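Local coordinates for protein tRNA (guanine(26)-N(2))-dimethyltransferase (Pyrococcus horikoshii, PDB 2DUL) that probably dimethylates the exocyclic N2 of guanine 26 in a number of tRNAs, with S-adenosyl-L-methionine as methyl donor, at residues K181-V185 and V203-Y207. Numbering follows the deposited sequence.
Sequences KYLAV and VIARY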
loop_
_atom_site.group_PDB
_atom_site.type_symbol
_atom_site.label_atom_id
_atom_site.label_comp_id
_atom_site.label_asym_id
_atom_site.label_seq_id
_atom_site.Cartn_x
_atom_site.Cartn_y
_atom_site.Cartn_z
ATOM N N LYS A 181 7.301 6.655 -14.971
ATOM C CA LYS A 181 6.908 5.462 -14.232
ATOM C C LYS A 181 5.421 5.321 -13.928
ATOM O O LYS A 181 4.849 4.237 -14.096
ATOM C CB LYS A 181 7.683 5.387 -12.909
ATOM C CG LYS A 181 9.202 5.373 -13.064
ATOM C CD LYS A 181 9.896 5.429 -11.709
ATOM C CE LYS A 181 11.404 5.626 -11.860
ATOM N NZ LYS A 181 12.050 4.463 -12.525
ATOM N N TYR A 182 4.804 6.412 -13.483
ATOM C CA TYR A 182 3.397 6.399 -13.096
ATOM C C TYR A 182 2.418 7.090 -14.029
ATOM O O TYR A 182 1.215 7.086 -13.765
ATOM C CB TYR A 182 3.268 6.991 -11.689
ATOM C CG TYR A 182 4.067 6.207 -10.680
ATOM C CD1 TYR A 182 3.593 4.994 -10.189
ATOM C CD2 TYR A 182 5.327 6.645 -10.256
ATOM C CE1 TYR A 182 4.345 4.228 -9.304
ATOM C CE2 TYR A 182 6.094 5.880 -9.365
ATOM C CZ TYR A 182 5.591 4.674 -8.899
ATOM O OH TYR A 182 6.325 3.891 -8.044
ATOM N N LEU A 183 2.922 7.673 -15.112
ATOM C CA LEU A 183 2.080 8.372 -16.076
ATOM C C LEU A 183 1.110 9.333 -15.375
ATOM O O LEU A 183 -0.099 9.334 -15.633
ATOM C CB LEU A 183 1.316 7.349 -16.935
ATOM C CG LEU A 183 2.224 6.449 -17.788
ATOM C CD1 LEU A 183 1.388 5.404 -18.522
ATOM C CD2 LEU A 183 3.009 7.308 -18.787
ATOM N N ALA A 184 1.655 10.153 -14.482
ATOM C CA ALA A 184 0.866 11.122 -13.732
ATOM C C ALA A 184 1.757 12.291 -13.314
ATOM O O ALA A 184 2.968 12.123 -13.147
ATOM C CB ALA A 184 0.257 10.455 -12.488
ATOM N N VAL A 185 1.147 13.466 -13.159
ATOM C CA VAL A 185 1.840 14.684 -12.744
ATOM C C VAL A 185 1.708 14.794 -11.220
ATOM O O VAL A 185 0.609 14.993 -10.692
ATOM C CB VAL A 185 1.207 15.937 -13.411
ATOM C CG1 VAL A 185 1.959 17.193 -12.996
ATOM C CG2 VAL A 185 1.223 15.783 -14.935
ATOM N N VAL A 203 -2.732 4.305 -10.781
ATOM C CA VAL A 203 -2.030 3.606 -11.856
ATOM C C VAL A 203 -2.420 2.125 -11.889
ATOM O O VAL A 203 -2.504 1.517 -12.959
ATOM C CB VAL A 203 -0.484 3.755 -11.724
ATOM C CG1 VAL A 203 0.047 2.864 -10.613
ATOM C CG2 VAL A 203 0.182 3.432 -13.072
ATOM N N ILE A 204 -2.677 1.552 -10.718
ATOM C CA ILE A 204 -3.097 0.159 -10.638
ATOM C C ILE A 204 -4.464 0.049 -11.324
ATOM O O ILE A 204 -4.700 -0.865 -12.117
ATOM C CB ILE A 204 -3.242 -0.316 -9.171
ATOM C CG1 ILE A 204 -1.878 -0.301 -8.478
ATOM C CG2 ILE A 204 -3.821 -1.734 -9.134
ATOM C CD1 ILE A 204 -1.949 -0.580 -6.988
ATOM N N ALA A 205 -5.345 0.998 -11.022
ATOM C CA ALA A 205 -6.681 1.019 -11.612
ATOM C C ALA A 205 -6.613 1.154 -13.132
ATOM O O ALA A 205 -7.338 0.478 -13.859
ATOM C CB ALA A 205 -7.498 2.172 -11.021
ATOM N N ARG A 206 -5.746 2.038 -13.612
ATOM C CA ARG A 206 -5.613 2.253 -15.050
ATOM C C ARG A 206 -5.049 1.036 -15.772
ATOM O O ARG A 206 -5.567 0.663 -16.820
ATOM C CB ARG A 206 -4.762 3.499 -15.336
ATOM C CG ARG A 206 -5.521 4.812 -15.084
ATOM C CD ARG A 206 -4.673 6.035 -15.402
ATOM N NE ARG A 206 -3.615 6.206 -14.414
ATOM C CZ ARG A 206 -2.476 6.854 -14.638
ATOM N NH1 ARG A 206 -2.241 7.396 -15.824
ATOM N NH2 ARG A 206 -1.572 6.952 -13.673
ATOM N N TYR A 207 -4.014 0.401 -15.219
ATOM C CA TYR A 207 -3.443 -0.790 -15.862
ATOM C C TYR A 207 -4.413 -1.971 -15.845
ATOM O O TYR A 207 -4.395 -2.816 -16.749
ATOM C CB TYR A 207 -2.147 -1.229 -15.172
ATOM C CG TYR A 207 -0.883 -0.611 -15.735
ATOM C CD1 TYR A 207 -0.659 0.762 -15.654
ATOM C CD2 TYR A 207 0.082 -1.402 -16.365
ATOM C CE1 TYR A 207 0.498 1.341 -16.188
ATOM C CE2 TYR A 207 1.239 -0.837 -16.905
ATOM C CZ TYR A 207 1.439 0.531 -16.814
ATOM O OH TYR A 207 2.568 1.099 -17.353
HETATM O O HOH W 1 3.507 3.371 -16.411
#
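Arg-206 reaches across to the C-terminal end of helix 175-182 and binds two successive backbone carbonyls with its two terminal nitrogens. NH2 donates to Tyr-182 O at 2.8 Å, approaching almost in line with the C=O bond (169° at the oxygen), though the bond is bent at the hydrogen (138°). NH1 donates to Leu-183 O at 2.9 Å from a position tilted out of the carbonyl plane, and NH2 adds a weak bond to that same oxygen. Leu-183, the first residue past the helix, takes a positive phi, and the turn there brings both oxygens to the edge of the guanidinium. With CG anti to the carbonyl carbon and chi2 extended, the bend at chi3 (-71°) turns the guanidinium toward these two carbonyls. NE also makes a weak hydrogen bond to Gly-202 O of its own helix. Shortening Arg-206 to an alanine is likely to leave the carbonyls of Tyr-182 and Leu-183 without these donors and the helix end less firmly held. Beside this polar link, about one helical turn back from Arg-206, Val-203 CG1 lies 4.2 Å from Tyr-182 CD1, near the ring plane at its edge. A water donates to Lys-181 O and is hydrogen-bonded to Tyr-207 OH at 2.6 Å. Helix 192-209 thus joins the end of helix 175-182, with Met-144 of helix 144-153 touching Tyr-182 and Val-203, helix 167-170 packing on Tyr-182, and Pro-275 of strand 273-277 meeting Ala-184 and Arg-206.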